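PpBBE-like 1 D396N (Physcomitrella patens subsp. patens, PDB 6EO5) is a variant of a moss cellobiose oxidase, a flavoenzyme of the berberine bridge enzyme-like family with bi-covalently attached FAD. Local coordinates at residues A[193-198]-A[447-452]; A[425-430]-A[434-439]; A[440-445]-A[466-471]. All coordinates share one frame; numbering follows the deposited sequence.

Contact 1: A[193-198]-A[447-452]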
loop_
_atom_site.group_PDB
_atom_site.type_symbol
_atom_site.label_atom_id
_atom_site.label_comp_id
_atom_site.label_asym_id
_atom_site.label_seq_id
_atom_site.Cartn_x
_atom_site.Cartn_y
_atom_site.Cartn_z
ATOM N N LEU A 193 -10.870 17.778 3.916
ATOM C CA LEU A 193 -11.070 16.349 3.717
ATOM C C LEU A 193 -10.197 15.828 2.580
ATOM O O LEU A 193 -9.687 14.700 2.638
ATOM C CB LEU A 193 -12.547 16.086 3.440
ATOM C CG LEU A 193 -13.022 14.644 3.437
ATOM C CD1 LEU A 193 -12.725 14.003 4.763
ATOM C CD2 LEU A 193 -14.504 14.624 3.156
ATOM N N TYR A 194 -9.998 16.646 1.542
ATOM C CA TYR A 194 -9.182 16.222 0.414
ATOM C C TYR A 194 -7.720 16.079 0.824
ATOM O O TYR A 194 -7.039 15.142 0.400
ATOM C CB TYR A 194 -9.355 17.211 -0.746
ATOM C CG TYR A 194 -8.602 16.868 -2.017
ATOM C CD1 TYR A 194 -8.814 15.660 -2.683
ATOM C CD2 TYR A 194 -7.693 17.770 -2.567
ATOM C CE1 TYR A 194 -8.124 15.358 -3.860
ATOM C CE2 TYR A 194 -7.006 17.483 -3.740
ATOM C CZ TYR A 194 -7.221 16.279 -4.374
ATOM O OH TYR A 194 -6.518 16.012 -5.524
ATOM N N PHE A 195 -7.228 16.991 1.659
ATOM C CA PHE A 195 -5.888 16.849 2.230
ATOM C C PHE A 195 -5.761 15.560 3.042
ATOM O O PHE A 195 -4.785 14.809 2.896
ATOM C CB PHE A 195 -5.589 18.073 3.093
ATOM C CG PHE A 195 -4.310 18.001 3.850
ATOM C CD1 PHE A 195 -4.251 17.362 5.085
ATOM C CD2 PHE A 195 -3.180 18.631 3.371
ATOM C CE1 PHE A 195 -3.080 17.313 5.808
ATOM C CE2 PHE A 195 -1.993 18.589 4.092
ATOM C CZ PHE A 195 -1.947 17.926 5.310
ATOM N N ALA A 196 -6.746 15.280 3.896
ATOM C CA ALA A 196 -6.636 14.149 4.810
ATOM C C ALA A 196 -6.595 12.813 4.073
ATOM O O ALA A 196 -5.852 11.905 4.477
ATOM C CB ALA A 196 -7.793 14.167 5.809
ATOM N N ILE A 197 -7.397 12.651 3.013
ATOM C CA ILE A 197 -7.545 11.320 2.423
ATOM C C ILE A 197 -6.341 10.952 1.559
ATOM O O ILE A 197 -6.145 9.769 1.257
ATOM C CB ILE A 197 -8.860 11.184 1.621
ATOM C CG1 ILE A 197 -8.871 12.099 0.395
ATOM C CG2 ILE A 197 -10.087 11.452 2.486
ATOM C CD1 ILE A 197 -8.367 11.421 -0.887
ATOM N N ARG A 198 -5.528 11.932 1.157
ATOM C CA ARG A 198 -4.287 11.683 0.425
ATOM C C ARG A 198 -3.150 11.349 1.398
ATOM O O ARG A 198 -2.194 12.106 1.582
ATOM C CB ARG A 198 -3.938 12.890 -0.437
ATOM C CG ARG A 198 -4.750 12.997 -1.710
ATOM C CD ARG A 198 -5.342 14.390 -1.910
ATOM N NE ARG A 198 -4.479 15.317 -2.641
ATOM C CZ ARG A 198 -4.221 16.564 -2.252
ATOM N NH1 ARG A 198 -4.761 17.046 -1.142
ATOM N NH2 ARG A 198 -3.436 17.339 -2.985
ATOM N N SER A 447 -1.538 17.355 13.582
ATOM C CA SER A 447 -2.465 18.339 14.147
ATOM C C SER A 447 -3.598 18.652 13.176
ATOM O O SER A 447 -4.779 18.616 13.541
ATOM C CB SER A 447 -1.731 19.636 14.509
ATOM O OG SER A 447 -0.486 19.396 15.137
ATOM N N THR A 448 -3.247 18.978 11.931
ATOM C CA THR A 448 -4.263 19.214 10.911
ATOM C C THR A 448 -5.171 18.002 10.757
ATOM O O THR A 448 -6.396 18.143 10.673
ATOM C CB THR A 448 -3.595 19.576 9.581
ATOM O OG1 THR A 448 -2.809 20.761 9.762
ATOM C CG2 THR A 448 -4.622 19.824 8.512
ATOM N N LEU A 449 -4.596 16.798 10.764
ATOM C CA LEU A 449 -5.424 15.610 10.618
ATOM C C LEU A 449 -6.435 15.504 11.759
ATOM O O LEU A 449 -7.617 15.219 11.520
ATOM C CB LEU A 449 -4.535 14.371 10.512
ATOM C CG LEU A 449 -3.739 14.346 9.197
ATOM C CD1 LEU A 449 -2.725 13.226 9.148
ATOM C CD2 LEU A 449 -4.679 14.243 8.012
ATOM N N ILE A 450 -6.004 15.789 12.999
ATOM C CA ILE A 450 -6.908 15.682 14.151
ATOM C C ILE A 450 -8.017 16.731 14.068
ATOM O O ILE A 450 -9.192 16.430 14.312
ATOM C CB ILE A 450 -6.120 15.782 15.474
ATOM C CG1 ILE A 450 -5.286 14.525 15.705
ATOM C CG2 ILE A 450 -7.057 15.956 16.648
ATOM C CD1 ILE A 450 -4.087 14.768 16.600
ATOM N N ALA A 451 -7.662 17.972 13.720
ATOM C CA ALA A 451 -8.666 19.000 13.462
ATOM C C ALA A 451 -9.737 18.511 12.491
ATOM O O ALA A 451 -10.939 18.682 12.733
ATOM C CB ALA A 451 -7.990 20.252 12.915
ATOM N N GLY A 452 -9.316 17.888 11.387
ATOM C CA GLY A 452 -10.278 17.392 10.422
ATOM C C GLY A 452 -11.085 16.224 10.942
ATOM O O GLY A 452 -12.241 16.038 10.547
#
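Leu-449 and Thr-448 meet Phe-195 and Ala-196 in a purely apolar helix-helix contact. It brings helix 446-456, part of the berberine-like C-terminal sequence of this VAO-type flavoenzyme, against helix 191-200, which packs on strands 170-176 and 182-186. The axes of the two short segments pass 9.9 Å apart with a signed crossing angle of -120°, and the pair closest in backbone is Ala-196 and Leu-449, whose CA atoms lie 6.1 Å apart.

The apolar contacts converge on one methyl. Leu-449 CD2 rests against Ala-196, its distance to Ala-196 CB being 3.8 Å. The same CD2 lies at the edge of the Phe-195 ring, near the ring plane, 4.1 Å from Phe-195 CE1. That ring atom is shared: Thr-448 CG2 reaches Phe-195 CE1 at 4.0 Å from an oblique direction, so a single corner of the ring fits between two residues of the facing helix. Phe-195 gets there by holding CG trans to its backbone N (chi1 174°), and its side chain crosses those of Thr-448 and Leu-449 at about a right angle. On the other side of helix 191-200, Leu-193 and Ile-197 pack on strand 170-176.

Polar bonds hold the surroundings. Leu-449 O is hydrogen-bonded to Tyr-205 OH, whose side chain also touches Ala-196, and Tyr-194 OH bonds to Ile-170 O. The guanidinium of Arg-198 lies flat against Tyr-194, whose CE2 sits over the guanidinium centre, and Arg-198 NH1 makes a weak but nearly straight hydrogen bond of 3.3 Å to Tyr-194 O.

Contact 2: A[425-430]-A[434-439]. With FAD (flavin-adenine dinucleotide), chain C.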
loop_
_atom_site.group_PDB
_atom_site.type_symbol
_atom_site.label_atom_id
_atom_site.label_comp_id
_atom_site.label_asym_id
_atom_site.label_seq_id
_atom_site.Cartn_x
_atom_site.Cartn_y
_atom_site.Cartn_z
ATOM N N GLY A 425 13.064 8.099 12.178
ATOM C CA GLY A 425 11.947 7.515 12.882
ATOM C C GLY A 425 10.642 7.492 12.112
ATOM O O GLY A 425 9.602 7.178 12.703
ATOM N N GLN A 426 10.644 7.818 10.819
ATOM C CA GLN A 426 9.398 7.784 10.068
ATOM C C GLN A 426 9.177 6.405 9.462
ATOM O O GLN A 426 10.123 5.654 9.197
ATOM C CB GLN A 426 9.379 8.837 8.969
ATOM C CG GLN A 426 9.948 10.175 9.366
ATOM C CD GLN A 426 10.694 10.839 8.191
ATOM O OE1 GLN A 426 10.187 10.908 7.049
ATOM N NE2 GLN A 426 11.914 11.297 8.462
ATOM N N ALA A 427 7.905 6.078 9.261
ATOM C CA ALA A 427 7.492 4.798 8.713
ATOM C C ALA A 427 6.407 5.030 7.669
ATOM O O ALA A 427 5.795 6.099 7.614
ATOM C CB ALA A 427 6.988 3.859 9.812
ATOM N N TYR A 428 6.166 3.997 6.852
ATOM C CA TYR A 428 5.231 4.047 5.729
ATOM C C TYR A 428 3.905 3.412 6.144
ATOM O O TYR A 428 3.860 2.221 6.478
ATOM C CB TYR A 428 5.828 3.336 4.512
ATOM C CG TYR A 428 4.919 3.242 3.293
ATOM C CD1 TYR A 428 4.145 4.324 2.882
ATOM C CD2 TYR A 428 4.867 2.069 2.537
ATOM C CE1 TYR A 428 3.323 4.232 1.776
ATOM C CE2 TYR A 428 4.054 1.964 1.424
ATOM C CZ TYR A 428 3.288 3.047 1.040
ATOM O OH TYR A 428 2.483 2.936 -0.072
ATOM N N GLN A 429 2.826 4.204 6.097
ATOM C CA GLN A 429 1.563 3.797 6.709
ATOM C C GLN A 429 0.843 2.683 5.956
ATOM O O GLN A 429 -0.084 2.084 6.521
ATOM C CB GLN A 429 0.645 5.009 6.855
ATOM C CG GLN A 429 0.551 5.895 5.622
ATOM C CD GLN A 429 1.497 7.083 5.673
ATOM O OE1 GLN A 429 2.699 6.937 5.962
ATOM N NE2 GLN A 429 0.962 8.271 5.395
ATOM N N ASN A 430 1.223 2.384 4.704
ATOM C CA ASN A 430 0.667 1.191 4.080
ATOM C C ASN A 430 1.346 -0.081 4.552
ATOM O O ASN A 430 0.825 -1.167 4.287
ATOM C CB ASN A 430 0.740 1.261 2.558
ATOM C CG ASN A 430 -0.482 1.900 1.946
ATOM O OD1 ASN A 430 -0.370 2.667 0.989
ATOM N ND2 ASN A 430 -1.654 1.587 2.484
ATOM N N ARG A 434 1.223 -1.540 14.460
ATOM C CA ARG A 434 0.530 -1.070 15.658
ATOM C C ARG A 434 1.478 -0.509 16.717
ATOM O O ARG A 434 1.029 0.223 17.607
ATOM C CB ARG A 434 -0.304 -2.205 16.249
ATOM C CG ARG A 434 -1.294 -1.768 17.300
ATOM C CD ARG A 434 -2.200 -2.923 17.675
ATOM N NE ARG A 434 -3.193 -2.574 18.686
ATOM C CZ ARG A 434 -4.317 -3.257 18.861
ATOM N NH1 ARG A 434 -4.570 -4.301 18.088
ATOM N NH2 ARG A 434 -5.185 -2.903 19.802
ATOM N N ASP A 435 2.771 -0.823 16.640
ATOM C CA ASP A 435 3.768 -0.314 17.575
ATOM C C ASP A 435 4.398 1.000 17.138
ATOM O O ASP A 435 5.282 1.499 17.849
ATOM C CB ASP A 435 4.898 -1.326 17.764
ATOM C CG ASP A 435 4.407 -2.683 18.180
ATOM O OD1 ASP A 435 3.475 -2.752 19.011
ATOM O OD2 ASP A 435 4.972 -3.679 17.665
ATOM N N MET A 436 4.020 1.548 15.965
ATOM C CA MET A 436 4.533 2.859 15.588
ATOM C C MET A 436 3.655 3.943 16.205
ATOM O O MET A 436 2.424 3.837 16.156
ATOM C CB MET A 436 4.569 3.028 14.071
ATOM C CG MET A 436 5.580 2.162 13.325
ATOM S SD MET A 436 7.253 2.354 13.958
ATOM C CE MET A 436 7.636 4.042 13.596
ATOM N N PRO A 437 4.235 4.969 16.821
ATOM C CA PRO A 437 3.439 6.146 17.174
ATOM C C PRO A 437 2.984 6.867 15.908
ATOM O O PRO A 437 3.704 6.908 14.909
ATOM C CB PRO A 437 4.424 6.998 17.977
ATOM C CG PRO A 437 5.728 6.673 17.397
ATOM C CD PRO A 437 5.667 5.187 17.091
ATOM N N LEU A 438 1.789 7.461 15.969
ATOM C CA LEU A 438 1.232 8.156 14.815
ATOM C C LEU A 438 2.140 9.272 14.303
ATOM O O LEU A 438 2.139 9.555 13.100
ATOM C CB LEU A 438 -0.149 8.713 15.152
ATOM C CG LEU A 438 -1.312 7.718 15.239
ATOM C CD1 LEU A 438 -2.634 8.463 15.303
ATOM C CD2 LEU A 438 -1.323 6.729 14.073
ATOM N N SER A 439 2.923 9.912 15.176
ATOM C CA SER A 439 3.856 10.937 14.721
ATOM C C SER A 439 4.843 10.391 13.702
ATOM O O SER A 439 5.366 11.159 12.880
ATOM C CB SER A 439 4.623 11.532 15.899
ATOM O OG SER A 439 5.287 10.524 16.650
HETATM P PA FAD C . -7.718 -3.186 3.365
HETATM O O1A FAD C . -7.277 -4.113 4.488
HETATM O O2A FAD C . -9.068 -3.570 2.817
HETATM O O5B FAD C . -7.687 -1.623 3.764
HETATM C C5B FAD C . -6.649 -1.079 4.550
HETATM C C4B FAD C . -7.153 0.101 5.374
HETATM O O4B FAD C . -7.844 1.017 4.545
HETATM C C3B FAD C . -8.133 -0.331 6.451
HETATM O O3B FAD C . -8.007 0.547 7.547
HETATM C C2B FAD C . -9.469 -0.105 5.795
HETATM O O2B FAD C . -10.492 0.087 6.740
HETATM C C1B FAD C . -9.199 1.132 4.946
HETATM N N9A FAD C . -10.142 1.161 3.806
HETATM C C8A FAD C . -10.364 0.156 2.894
HETATM N N7A FAD C . -11.314 0.558 2.023
HETATM C C5A FAD C . -11.709 1.803 2.365
HETATM C C6A FAD C . -12.649 2.659 1.823
HETATM N N6A FAD C . -13.347 2.282 0.757
HETATM N N1A FAD C . -12.849 3.900 2.388
HETATM C C2A FAD C . -12.124 4.270 3.497
HETATM N N3A FAD C . -11.191 3.413 4.042
HETATM C C4A FAD C . -10.989 2.194 3.484
HETATM N N1 FAD C . 2.007 -1.276 -0.722
HETATM C C2 FAD C . 2.609 -0.454 -1.681
HETATM O O2 FAD C . 2.649 0.790 -1.572
HETATM N N3 FAD C . 3.170 -1.039 -2.804
HETATM C C4 FAD C . 3.145 -2.407 -2.972
HETATM O O4 FAD C . 3.638 -2.897 -3.983
HETATM C C4X FAD C . 2.551 -3.222 -2.020
HETATM N N5 FAD C . 2.489 -4.585 -2.218
HETATM C C5X FAD C . 1.634 -5.353 -1.452
HETATM C C6 FAD C . 1.474 -6.702 -1.753
HETATM C C7 FAD C . 0.532 -7.507 -1.094
HETATM C C7M FAD C . 0.377 -8.965 -1.463
HETATM C C8 FAD C . -0.187 -6.942 -0.019
HETATM C C8M FAD C . -1.136 -7.779 0.817
HETATM C C9 FAD C . 0.056 -5.600 0.330
HETATM C C9A FAD C . 0.946 -4.780 -0.385
HETATM N N10 FAD C . 1.236 -3.455 -0.035
HETATM C C10 FAD C . 1.941 -2.649 -0.908
HETATM C "C1'" FAD C . 0.570 -2.785 1.120
HETATM C "C2'" FAD C . -0.739 -2.162 0.645
HETATM O "O2'" FAD C . -0.551 -0.943 -0.037
HETATM C "C3'" FAD C . -1.620 -1.918 1.849
HETATM O "O3'" FAD C . -1.812 -3.174 2.453
HETATM C "C4'" FAD C . -2.937 -1.281 1.417
HETATM O "O4'" FAD C . -3.399 -0.445 2.460
HETATM C "C5'" FAD C . -3.963 -2.352 1.053
HETATM O "O5'" FAD C . -5.243 -1.827 0.765
HETATM P P FAD C . -6.504 -2.839 0.758
HETATM O O1P FAD C . -7.736 -2.101 0.289
HETATM O O2P FAD C . -6.258 -4.103 -0.021
HETATM O O3P FAD C . -6.540 -3.350 2.283
#
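Next to the meeting of Ala-427 with Met-436, the ring of Tyr-428 has the backbone N of Asn-430 over the centre of one face, 3.9 Å above its plane, and FAD O2 in plane at its edge. The rings of Tyr-428 and Tyr-431 meet edge-to-face (T-shaped). Tyr-428 OH donates a hydrogen bond of 2.6 Å to FAD O2, the carbonyl oxygen on C2 of the flavin; the same hydroxyl has Gly-155 N as a second hydrogen-bond partner, so two bonds grip the phenol oxygen. The amide of Asn-430 faces the ribityl chain, with Asn-430 ND2 2.7 Å from FAD O4'. Both residues belong to the FAD pocket, and their segment 425-430 is the irregular link that leads from helix 405-420 towards helix 438-442 in the berberine-like C-terminal region. The chain then doubles back, and segment 434-439 packs on the start of this link. Met-436 does the touching: its chain, bent at chi2 (-54°) and chi3 (-64°), curls its methyl inward until Met-436 CE lies 3.8 Å from Ala-427 CB. The same CE stands 3.8 Å from Gly-425 O. Tyr-441 touches both Ala-427 and Met-436.

Contact 3: A[440-445]-A[466-471]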
loop_
_atom_site.group_PDB
_atom_site.type_symbol
_atom_site.label_atom_id
_atom_site.label_comp_id
_atom_site.label_asym_id
_atom_site.label_seq_id
_atom_site.Cartn_x
_atom_site.Cartn_y
_atom_site.Cartn_z
ATOM N N ALA A 440 5.113 9.083 13.740
ATOM C CA ALA A 440 6.022 8.505 12.760
ATOM C C ALA A 440 5.395 8.464 11.370
ATOM O O ALA A 440 6.114 8.524 10.362
ATOM C CB ALA A 440 6.447 7.110 13.196
ATOM N N TYR A 441 4.066 8.368 11.293
ATOM C CA TYR A 441 3.400 8.329 9.998
ATOM C C TYR A 441 2.999 9.713 9.511
ATOM O O TYR A 441 3.057 9.986 8.311
ATOM C CB TYR A 441 2.156 7.442 10.057
ATOM C CG TYR A 441 2.441 5.972 10.257
ATOM C CD1 TYR A 441 3.224 5.265 9.350
ATOM C CD2 TYR A 441 1.918 5.287 11.349
ATOM C CE1 TYR A 441 3.476 3.914 9.532
ATOM C CE2 TYR A 441 2.163 3.944 11.533
ATOM C CZ TYR A 441 2.939 3.259 10.621
ATOM O OH TYR A 441 3.181 1.913 10.805
ATOM N N TYR A 442 2.620 10.606 10.418
ATOM C CA TYR A 442 1.953 11.832 10.031
ATOM C C TYR A 442 2.697 13.105 10.426
ATOM O O TYR A 442 2.446 14.147 9.811
ATOM C CB TYR A 442 0.525 11.833 10.608
ATOM C CG TYR A 442 -0.312 10.673 10.082
ATOM C CD1 TYR A 442 -0.411 10.422 8.705
ATOM C CD2 TYR A 442 -0.981 9.817 10.943
ATOM C CE1 TYR A 442 -1.174 9.354 8.207
ATOM C CE2 TYR A 442 -1.740 8.749 10.458
ATOM C CZ TYR A 442 -1.827 8.521 9.094
ATOM O OH TYR A 442 -2.573 7.465 8.619
ATOM N N GLY A 443 3.595 13.052 11.416
ATOM C CA GLY A 443 4.501 14.165 11.701
ATOM C C GLY A 443 3.846 15.542 11.759
ATOM O O GLY A 443 2.882 15.765 12.502
ATOM N N SER A 444 4.376 16.482 10.955
ATOM C CA SER A 444 3.938 17.885 10.994
ATOM C C SER A 444 2.488 18.080 10.579
ATOM O O SER A 444 1.939 19.159 10.813
ATOM C CB SER A 444 4.779 18.778 10.073
ATOM O OG SER A 444 6.163 18.749 10.376
ATOM N N SER A 445 1.871 17.098 9.930
ATOM C CA SER A 445 0.500 17.226 9.468
ATOM C C SER A 445 -0.510 16.625 10.430
ATOM O O SER A 445 -1.712 16.696 10.163
ATOM C CB SER A 445 0.345 16.574 8.081
ATOM O OG SER A 445 0.996 17.333 7.069
ATOM N N GLN A 466 -5.434 2.489 15.141
ATOM C CA GLN A 466 -4.603 3.607 14.702
ATOM C C GLN A 466 -5.381 4.575 13.817
ATOM O O GLN A 466 -4.854 5.116 12.843
ATOM C CB GLN A 466 -3.343 3.107 14.001
ATOM C CG GLN A 466 -2.212 2.790 14.972
ATOM C CD GLN A 466 -1.134 1.923 14.361
ATOM O OE1 GLN A 466 -1.409 0.821 13.880
ATOM N NE2 GLN A 466 0.101 2.416 14.369
ATOM N N SER A 467 -6.640 4.835 14.156
ATOM C CA SER A 467 -7.386 5.901 13.507
ATOM C C SER A 467 -6.919 7.272 14.005
ATOM O O SER A 467 -6.332 7.409 15.082
ATOM C CB SER A 467 -8.889 5.734 13.752
ATOM O OG SER A 467 -9.183 5.486 15.120
ATOM N N ILE A 468 -7.173 8.294 13.198
ATOM C CA ILE A 468 -6.806 9.642 13.643
ATOM C C ILE A 468 -7.588 9.969 14.912
ATOM O O ILE A 468 -8.814 9.733 14.966
ATOM C CB ILE A 468 -7.070 10.674 12.526
ATOM C CG1 ILE A 468 -6.360 10.269 11.223
ATOM C CG2 ILE A 468 -6.599 12.051 12.941
ATOM C CD1 ILE A 468 -4.834 10.192 11.310
ATOM N N PRO A 469 -6.941 10.439 15.972
ATOM C CA PRO A 469 -7.647 10.685 17.234
ATOM C C PRO A 469 -8.397 12.011 17.231
ATOM O O PRO A 469 -8.237 12.853 16.348
ATOM C CB PRO A 469 -6.512 10.699 18.261
ATOM C CG PRO A 469 -5.334 11.169 17.492
ATOM C CD PRO A 469 -5.481 10.605 16.109
ATOM N N LEU A 470 -9.215 12.192 18.272
ATOM C CA LEU A 470 -9.968 13.425 18.485
ATOM C C LEU A 470 -9.283 14.412 19.431
ATOM O O LEU A 470 -9.659 15.587 19.444
ATOM C CB LEU A 470 -11.373 13.101 19.013
ATOM C CG LEU A 470 -12.329 12.488 17.978
ATOM C CD1 LEU A 470 -13.446 11.731 18.637
ATOM C CD2 LEU A 470 -12.927 13.558 17.092
ATOM N N LYS A 471 -8.281 13.986 20.201
ATOM C CA LYS A 471 -7.590 14.861 21.145
ATOM C C LYS A 471 -6.270 15.348 20.556
ATOM O O LYS A 471 -5.432 14.538 20.146
ATOM C CB LYS A 471 -7.323 14.145 22.471
ATOM C CG LYS A 471 -8.549 13.659 23.229
ATOM C CD LYS A 471 -8.122 12.901 24.495
ATOM C CE LYS A 471 -7.104 11.792 24.176
ATOM N NZ LYS A 471 -6.791 10.913 25.352
#
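With chi1 of -68° in Tyr-441 and a similar value in Tyr-442, both rings stand trans to their own carbonyl carbons and extend from helix 438-442 towards Gln-466 and Ile-468. Ile-468 has CG1 trans to its carbonyl carbon, and its chi2 of -62° then turns CD1 to Tyr-442 CE2, 3.5 Å away. This methyl reaches the ring obliquely, while Tyr-441 CB lies over the centre of one ring face, 3.9 Å above the Tyr-442 plane. Gln-466, extended beyond CG, brings its amide to the rim of the other tyrosine: NE2 lies in the ring plane, 3.8 Å from Tyr-441 CE2, with ring and amide planes 59° apart. Here the C-terminal tail, following helix 446-456, runs back past the end of helix 438-442, where Gly-443 takes a positive phi and a short 3-10 turn begins. The tail is also held through Ile-468 N, which bonds to Ser-204 OG. The Gln-466 amide finds its polar partners elsewhere: OE1 bonds to Tyr-86 OH, and NE2 bonds to Asp-433 O and weakly to Met-436 O. Across the two segments, therefore, the amide merely brushes the ring edge with NE2, and cohesion comes from van der Waals contact.

How the contacts relate
Contact 3 sits between the other two, its centre about 9 Å from the centres of contact 1 and contact 2, which have their centres about 17 Å apart and do not touch each other. Along the chain segment 193-198 comes far ahead; 425-430, 434-439, 440-445, 447-452 and 466-471 then follow in order, the last after helix 446-456 has ended. Contacts 2 and 3 share helix 438-442 and come in series, whereas contacts 1 and 3 interlock, their segments alternating. Ala-427 N probably bonds to Ala-440 O, and Leu-449 CD1 packs on Tyr-442. The C-terminal region thus packs on helix 191-200 through contact 1 and reaches FAD through Tyr-428 and Asn-430 in contact 2.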